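Side-chain contacts in putative prephenate dehydratase (Streptococcus mutans, PDB 4LUB), which probably catalyses the decarboxylating dehydration of prephenate to phenylpyruvate, a step in the biosynthesis of phenylalanine: residues F14-A19 against A26-F31; I240-N245 against G269-Y274; E256-T259 against H264-I267. All coordinates share one frame; numbering follows the deposited sequence.

Contact 1. Residues F14-A19 against A26-F31; sequences FTHNVA and ADLLPF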
# COMPACT_ATOMS: atom_id res chain seq x y z
N PHE B 14 -10.60 -20.61 5.38
CA PHE B 14 -11.46 -19.44 5.35
C PHE B 14 -12.02 -19.21 3.95
O PHE B 14 -13.21 -18.95 3.78
CB PHE B 14 -10.71 -18.20 5.83
CG PHE B 14 -10.27 -18.27 7.27
CD1 PHE B 14 -11.20 -18.30 8.29
CD2 PHE B 14 -8.92 -18.29 7.59
CE1 PHE B 14 -10.79 -18.36 9.61
CE2 PHE B 14 -8.51 -18.35 8.91
CZ PHE B 14 -9.45 -18.39 9.92
N THR B 15 -11.16 -19.32 2.94
CA THR B 15 -11.57 -19.11 1.56
C THR B 15 -12.55 -20.18 1.10
O THR B 15 -13.50 -19.90 0.36
CB THR B 15 -10.35 -19.09 0.60
OG1 THR B 15 -9.34 -18.22 1.14
CG2 THR B 15 -10.75 -18.57 -0.76
N HIS B 16 -12.34 -21.41 1.58
CA HIS B 16 -13.31 -22.49 1.38
C HIS B 16 -14.68 -22.12 1.93
O HIS B 16 -15.69 -22.26 1.24
CB HIS B 16 -12.81 -23.78 2.03
CG HIS B 16 -13.59 -24.99 1.62
ND1 HIS B 16 -13.39 -26.23 2.19
CD2 HIS B 16 -14.57 -25.15 0.71
CE1 HIS B 16 -14.21 -27.10 1.64
NE2 HIS B 16 -14.94 -26.47 0.74
N ASN B 17 -14.70 -21.68 3.18
CA ASN B 17 -15.93 -21.22 3.80
C ASN B 17 -16.62 -20.12 2.99
O ASN B 17 -17.84 -20.13 2.83
CB ASN B 17 -15.64 -20.71 5.22
CG ASN B 17 -16.90 -20.52 6.04
OD1 ASN B 17 -17.96 -21.06 5.72
ND2 ASN B 17 -16.79 -19.74 7.11
N VAL B 18 -15.83 -19.21 2.43
CA VAL B 18 -16.39 -18.11 1.64
C VAL B 18 -17.03 -18.63 0.35
O VAL B 18 -18.11 -18.19 -0.04
CB VAL B 18 -15.30 -17.06 1.31
CG1 VAL B 18 -15.85 -15.98 0.38
CG2 VAL B 18 -14.75 -16.45 2.59
N ALA B 19 -16.36 -19.58 -0.30
CA ALA B 19 -16.79 -20.06 -1.61
C ALA B 19 -18.09 -20.86 -1.48
O ALA B 19 -18.93 -20.85 -2.39
CB ALA B 19 -15.69 -20.90 -2.25
N ALA B 26 -22.58 -25.76 -6.01
CA ALA B 26 -21.54 -25.93 -7.03
C ALA B 26 -20.42 -26.88 -6.60
O ALA B 26 -20.27 -27.20 -5.43
CB ALA B 26 -20.97 -24.58 -7.42
N ASP B 27 -19.64 -27.32 -7.58
CA ASP B 27 -18.47 -28.15 -7.32
C ASP B 27 -17.27 -27.27 -7.03
O ASP B 27 -16.84 -26.50 -7.88
CB ASP B 27 -18.19 -29.07 -8.52
CG ASP B 27 -17.12 -30.12 -8.22
OD1 ASP B 27 -16.75 -30.28 -7.03
OD2 ASP B 27 -16.66 -30.79 -9.17
N LEU B 28 -16.76 -27.37 -5.81
CA LEU B 28 -15.71 -26.45 -5.36
C LEU B 28 -14.37 -27.17 -5.36
O LEU B 28 -14.20 -28.18 -4.69
CB LEU B 28 -16.02 -25.92 -3.96
CG LEU B 28 -17.41 -25.37 -3.66
CD1 LEU B 28 -17.51 -24.92 -2.20
CD2 LEU B 28 -17.79 -24.24 -4.60
N LEU B 29 -13.42 -26.65 -6.13
CA LEU B 29 -12.12 -27.29 -6.27
C LEU B 29 -11.01 -26.45 -5.66
O LEU B 29 -10.88 -25.27 -5.96
CB LEU B 29 -11.79 -27.56 -7.74
CG LEU B 29 -12.91 -28.00 -8.67
CD1 LEU B 29 -12.42 -28.07 -10.11
CD2 LEU B 29 -13.51 -29.33 -8.23
N PRO B 30 -10.20 -27.06 -4.78
CA PRO B 30 -9.18 -26.28 -4.09
C PRO B 30 -7.88 -26.18 -4.89
O PRO B 30 -7.53 -27.10 -5.64
CB PRO B 30 -8.96 -27.08 -2.81
CG PRO B 30 -9.17 -28.50 -3.27
CD PRO B 30 -10.35 -28.40 -4.20
N PHE B 31 -7.17 -25.07 -4.74
CA PHE B 31 -5.87 -24.92 -5.37
C PHE B 31 -4.91 -24.36 -4.32
O PHE B 31 -5.35 -23.74 -3.35
CB PHE B 31 -5.96 -24.03 -6.61
CG PHE B 31 -6.72 -24.67 -7.74
CD1 PHE B 31 -8.10 -24.60 -7.80
CD2 PHE B 31 -6.05 -25.34 -8.75
CE1 PHE B 31 -8.80 -25.19 -8.84
CE2 PHE B 31 -6.74 -25.93 -9.79
CZ PHE B 31 -8.12 -25.85 -9.84

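Contact 2. Residues I240-N245 against G269-Y274; sequences IIDFEN and GKYAVY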
# COMPACT_ATOMS: atom_id res chain seq x y z
N ILE B 240 -3.95 0.80 -6.62
CA ILE B 240 -5.25 0.18 -6.40
C ILE B 240 -6.15 1.15 -5.67
O ILE B 240 -5.87 1.54 -4.54
CB ILE B 240 -5.16 -1.10 -5.57
CG1 ILE B 240 -4.09 -2.02 -6.15
CG2 ILE B 240 -6.51 -1.81 -5.53
CD1 ILE B 240 -4.38 -2.37 -7.59
N ILE B 241 -7.22 1.55 -6.34
CA ILE B 241 -8.21 2.43 -5.76
C ILE B 241 -9.63 1.84 -5.77
O ILE B 241 -10.09 1.32 -6.78
CB ILE B 241 -8.16 3.80 -6.49
CG1 ILE B 241 -6.83 4.48 -6.20
CG2 ILE B 241 -9.20 4.74 -5.93
CD1 ILE B 241 -6.55 5.68 -7.04
N ASP B 242 -10.30 1.93 -4.63
CA ASP B 242 -11.72 1.58 -4.54
C ASP B 242 -12.55 2.85 -4.42
O ASP B 242 -12.17 3.79 -3.72
CB ASP B 242 -12.03 0.67 -3.34
CG ASP B 242 -11.22 -0.62 -3.32
OD1 ASP B 242 -10.54 -0.97 -4.32
OD2 ASP B 242 -11.30 -1.31 -2.29
N PHE B 243 -13.70 2.86 -5.08
CA PHE B 243 -14.66 3.94 -4.96
C PHE B 243 -16.04 3.35 -4.78
O PHE B 243 -16.32 2.25 -5.27
CB PHE B 243 -14.68 4.82 -6.22
CG PHE B 243 -13.50 5.73 -6.36
CD1 PHE B 243 -13.37 6.85 -5.57
CD2 PHE B 243 -12.52 5.47 -7.30
CE1 PHE B 243 -12.28 7.69 -5.69
CE2 PHE B 243 -11.44 6.32 -7.43
CZ PHE B 243 -11.32 7.42 -6.63
N GLU B 244 -16.90 4.07 -4.09
CA GLU B 244 -18.30 3.69 -4.02
C GLU B 244 -18.87 3.71 -5.43
O GLU B 244 -18.57 4.60 -6.22
CB GLU B 244 -19.07 4.59 -3.06
CG GLU B 244 -19.12 3.99 -1.66
CD GLU B 244 -19.64 4.93 -0.60
OE1 GLU B 244 -20.33 5.92 -0.96
OE2 GLU B 244 -19.35 4.68 0.59
N ASN B 245 -19.66 2.68 -5.75
CA ASN B 245 -20.23 2.56 -7.08
C ASN B 245 -21.76 2.57 -7.03
O ASN B 245 -22.42 1.82 -7.74
CB ASN B 245 -19.74 1.27 -7.74
CG ASN B 245 -19.99 1.25 -9.24
OD1 ASN B 245 -19.86 2.27 -9.91
ND2 ASN B 245 -20.39 0.09 -9.75
N GLY B 269 -12.79 -4.60 -11.05
CA GLY B 269 -14.09 -5.14 -10.70
C GLY B 269 -15.17 -4.11 -10.40
O GLY B 269 -14.87 -3.04 -9.87
N LYS B 270 -16.40 -4.43 -10.77
CA LYS B 270 -17.61 -3.78 -10.26
C LYS B 270 -18.45 -4.80 -9.51
O LYS B 270 -18.86 -5.80 -10.09
CB LYS B 270 -18.45 -3.14 -11.37
CG LYS B 270 -17.74 -2.14 -12.26
CD LYS B 270 -18.74 -1.56 -13.25
CE LYS B 270 -18.08 -0.74 -14.34
NZ LYS B 270 -19.11 -0.19 -15.27
N TYR B 271 -18.70 -4.58 -8.22
CA TYR B 271 -19.25 -5.68 -7.43
C TYR B 271 -20.08 -5.18 -6.26
O TYR B 271 -19.89 -4.06 -5.78
CB TYR B 271 -18.11 -6.57 -6.90
CG TYR B 271 -16.99 -5.77 -6.27
CD1 TYR B 271 -17.06 -5.38 -4.93
CD2 TYR B 271 -15.87 -5.39 -7.01
CE1 TYR B 271 -16.05 -4.64 -4.35
CE2 TYR B 271 -14.85 -4.64 -6.43
CZ TYR B 271 -14.95 -4.27 -5.09
OH TYR B 271 -13.96 -3.53 -4.49
N ALA B 272 -20.98 -6.04 -5.78
CA ALA B 272 -21.64 -5.80 -4.51
C ALA B 272 -20.78 -6.35 -3.38
O ALA B 272 -20.01 -7.30 -3.57
CB ALA B 272 -23.03 -6.45 -4.50
N VAL B 273 -20.89 -5.73 -2.21
CA VAL B 273 -20.22 -6.20 -1.00
C VAL B 273 -21.20 -6.88 -0.05
O VAL B 273 -22.20 -6.29 0.35
CB VAL B 273 -19.52 -5.03 -0.26
CG1 VAL B 273 -18.77 -5.55 0.97
CG2 VAL B 273 -18.61 -4.26 -1.21
N TYR B 274 -20.89 -8.11 0.32
CA TYR B 274 -21.69 -8.89 1.26
C TYR B 274 -20.84 -9.13 2.51
O TYR B 274 -19.62 -9.19 2.41
CB TYR B 274 -22.13 -10.21 0.64
CG TYR B 274 -22.83 -10.06 -0.69
CD1 TYR B 274 -24.19 -9.79 -0.76
CD2 TYR B 274 -22.12 -10.18 -1.88
CE1 TYR B 274 -24.83 -9.66 -1.99
CE2 TYR B 274 -22.75 -10.06 -3.11
CZ TYR B 274 -24.11 -9.80 -3.16
OH TYR B 274 -24.73 -9.67 -4.38
O HOH W 1 -20.98 -1.94 -7.78

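Contact 3. Residues E256-T259 against H264-I267; sequences EELT and HYKI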
# COMPACT_ATOMS: atom_id res chain seq x y z
N GLU B 256 -14.29 8.48 -17.98
CA GLU B 256 -14.08 9.26 -19.21
C GLU B 256 -13.13 10.44 -18.98
O GLU B 256 -12.23 10.68 -19.79
CB GLU B 256 -15.41 9.76 -19.78
CG GLU B 256 -16.32 8.65 -20.31
CD GLU B 256 -17.56 9.18 -21.01
OE1 GLU B 256 -17.62 10.39 -21.29
OE2 GLU B 256 -18.50 8.39 -21.24
N GLU B 257 -13.32 11.19 -17.90
CA GLU B 257 -12.40 12.28 -17.58
C GLU B 257 -10.95 11.81 -17.35
O GLU B 257 -10.01 12.46 -17.79
CB GLU B 257 -12.89 13.08 -16.37
CG GLU B 257 -12.12 14.40 -16.22
CD GLU B 257 -12.63 15.33 -15.13
OE1 GLU B 257 -13.66 15.04 -14.47
OE2 GLU B 257 -11.96 16.36 -14.92
N LEU B 258 -10.77 10.71 -16.62
CA LEU B 258 -9.44 10.11 -16.50
C LEU B 258 -8.77 9.93 -17.86
O LEU B 258 -7.64 10.39 -18.07
CB LEU B 258 -9.50 8.77 -15.77
CG LEU B 258 -9.86 8.80 -14.28
CD1 LEU B 258 -9.66 7.42 -13.67
CD2 LEU B 258 -9.01 9.82 -13.55
N THR B 259 -9.46 9.25 -18.77
CA THR B 259 -9.01 9.11 -20.15
C THR B 259 -8.65 10.44 -20.81
O THR B 259 -7.57 10.58 -21.39
CB THR B 259 -10.07 8.38 -21.00
OG1 THR B 259 -10.39 7.13 -20.38
CG2 THR B 259 -9.53 8.09 -22.40
N HIS B 264 -4.35 6.27 -17.36
CA HIS B 264 -4.83 4.96 -17.78
C HIS B 264 -5.28 4.15 -16.58
O HIS B 264 -4.71 4.26 -15.50
CB HIS B 264 -3.74 4.18 -18.52
CG HIS B 264 -3.37 4.76 -19.85
ND1 HIS B 264 -2.12 5.25 -20.14
CD2 HIS B 264 -4.10 4.92 -20.98
CE1 HIS B 264 -2.09 5.69 -21.38
NE2 HIS B 264 -3.28 5.50 -21.92
N TYR B 265 -6.32 3.36 -16.78
CA TYR B 265 -6.88 2.57 -15.70
C TYR B 265 -7.25 1.19 -16.22
O TYR B 265 -7.58 1.03 -17.40
CB TYR B 265 -8.10 3.25 -15.08
CG TYR B 265 -9.25 3.46 -16.02
CD1 TYR B 265 -10.24 2.50 -16.17
CD2 TYR B 265 -9.36 4.63 -16.77
CE1 TYR B 265 -11.29 2.68 -17.04
CE2 TYR B 265 -10.42 4.82 -17.64
CZ TYR B 265 -11.38 3.84 -17.77
OH TYR B 265 -12.43 4.01 -18.63
N LYS B 266 -7.14 0.21 -15.34
CA LYS B 266 -7.73 -1.11 -15.53
C LYS B 266 -8.84 -1.31 -14.51
O LYS B 266 -8.61 -1.14 -13.31
CB LYS B 266 -6.67 -2.20 -15.39
CG LYS B 266 -7.14 -3.60 -15.68
CD LYS B 266 -5.97 -4.55 -15.57
CE LYS B 266 -6.40 -5.98 -15.79
NZ LYS B 266 -5.21 -6.86 -15.91
N ILE B 267 -10.04 -1.63 -14.97
CA ILE B 267 -11.13 -1.99 -14.06
C ILE B 267 -10.91 -3.39 -13.50
O ILE B 267 -10.99 -4.38 -14.22
CB ILE B 267 -12.51 -1.93 -14.74
CG1 ILE B 267 -12.76 -0.53 -15.30
CG2 ILE B 267 -13.61 -2.34 -13.75
CD1 ILE B 267 -14.12 -0.37 -15.94
O HOH W 2 -12.81 6.04 -20.83

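Contact 1. Residues F14-A19 against A26-F31
Leu28 reaches from strand 27-31 to the flank of helix 14-22, where one of its methyls, CD1, overlaps both His16 and Ala19. CD1 lies at the edge of the imidazole, near the ring plane, 4.1 Å from His16 CD2; it also sits 4.2 Å from the carbonyl carbon C of Ala19 and 4.4 Å from Ala19 CB. Ala19 points its methyl toward the strand, whereas the His16 ring reaches the leucine through its first torsion: CG stands opposite the backbone N (chi1 -167°), which carries CD2 closer to the strand than CB is. No hydrogen bond crosses here, and the contact is a small apolar one of 118 Å² in all. The imidazole ND1 accepts a hydrogen bond from Gly12 N, just before the helix, while the ring stacks on Tyr7; these two partners should fix the tilt that presents the CD2 edge to Leu28. The contact joins the helix and second strand of the beta-alpha-beta unit formed by strand 4-8, helix 14-22 and strand 27-31. Leu28 also touches Ile5 of strand 4-8, which pairs in parallel with 27-31, and Ala19 rests on Ile50 of strand 48-55.

Contact 2. Residues I240-N245 against G269-Y274
Asn245 ND2 is gripped by two acceptors, water 1 and the carboxylate oxygen OE2 of Glu248, and lies 4.1 Å from Lys270 CB. The bond from Asn245 ND2 to the water is 2.9 Å long, and the water probably gives a proton onward to Tyr271 O at 3.1 Å, making an indirect link from the residue just after strand 237-244 to the backbone of strand 264-274. The chi1 of Asn245 (-165°) turns its amide away from its own backbone N and beside its carbonyl carbon, and its side chain leaves the backbone toward strand 264-274. Lys270 meets the amide with the root of its side chain; the extended remainder runs on to a long, weak ion pair of NZ with Glu248.

Three residues earlier in the chain, Asp242 approaches Tyr271 without bonding: Asp242 OD2 is 4.1 Å from Tyr271 OH, and the carboxylate and phenol ring planes stand 87° apart. Ser195 OG bridges this gap, hydrogen-bonding both Asp242 OD1 and Tyr271 OH, while OD2 forms a salt bridge with Arg174. Ser195 and Arg174 thus give each carboxylate oxygen of the buried Asp242 a polar partner.

Strands 237-244 and 264-274 are not direct neighbours. Strand 189-199, which carries Ser195, runs between them and pairs antiparallel with both, and strand 75-83 borders 264-274 beyond, where Tyr271 touches Ala76 and Glu79.

Contact 3. Residues E256-T259 against H264-I267
Leu258 and Tyr265 form the close-packed half of this contact: the leucine methyl CD1 meets the phenol at CD2, 4.2 Å away, approaching the ring obliquely. Leu258 is buried and its side chain leaves the helix backbone toward the strand; besides the tyrosine it touches Leu198 of strand 189-199 and Thr214 and Phe215 of helix 208-216, so it lies where helices 248-261 and 208-216 meet the sheet. Tyr265 also lies on Leu198, placing both side chains against the same residue of the neighbouring strand.

The other half is polar and faces solvent. Thr259, an exposed residue, brings OG1 to the ring edge, near the ring plane and 3.6 Å from Tyr265 CE2. The two hydroxyls do not bond directly, with Thr259 OG1 and Tyr265 OH 4.1 Å apart; water 2 joins them instead, at 2.7 Å from Thr259 OG1 and 3.0 Å from Tyr265 OH. Thr259 OG1 is bonded as well to Leu255 O, one turn back in its own helix. Its chi1 of -55° sets the hydroxyl beside the backbone N, from where it reaches both Leu255 O and the water. In Tyr265 the ring is carried between the backbone N and the carbonyl carbon (chi1 62°); Ile267 CG1 of the same strand lies in the ring plane at its edge.

No hydrogen bond runs straight from helix to strand: the side chains meet through apolar packing and through one bridging water. The contact joins the second helix and last strand of the beta-alpha-beta-beta-alpha-beta ACT fold, whose two helices pack on one face of an antiparallel sheet.

Overall arrangement
From the N terminus, contact 1 closes first, a short return from helix 14-22 to strand 27-31 within the prephenate dehydratase part. Contacts 2 and 3 both come later, inside the ACT domain. Contact 2 spans the longer excursion from strand 237-244 through helix 248-261 to strand 264-274; contact 3 is nested in it, tying that helix to the start of the same last strand. Strand 264-274 thus serves both, with their centres about 15 Å apart. Contacts 1 and 3 lie on opposite sides of the chain's centre, their centres about 33 Å apart, yet all three reach the same extended mixed sheet, in which strand 75-83 pairs with 264-274 and so joins the two parts.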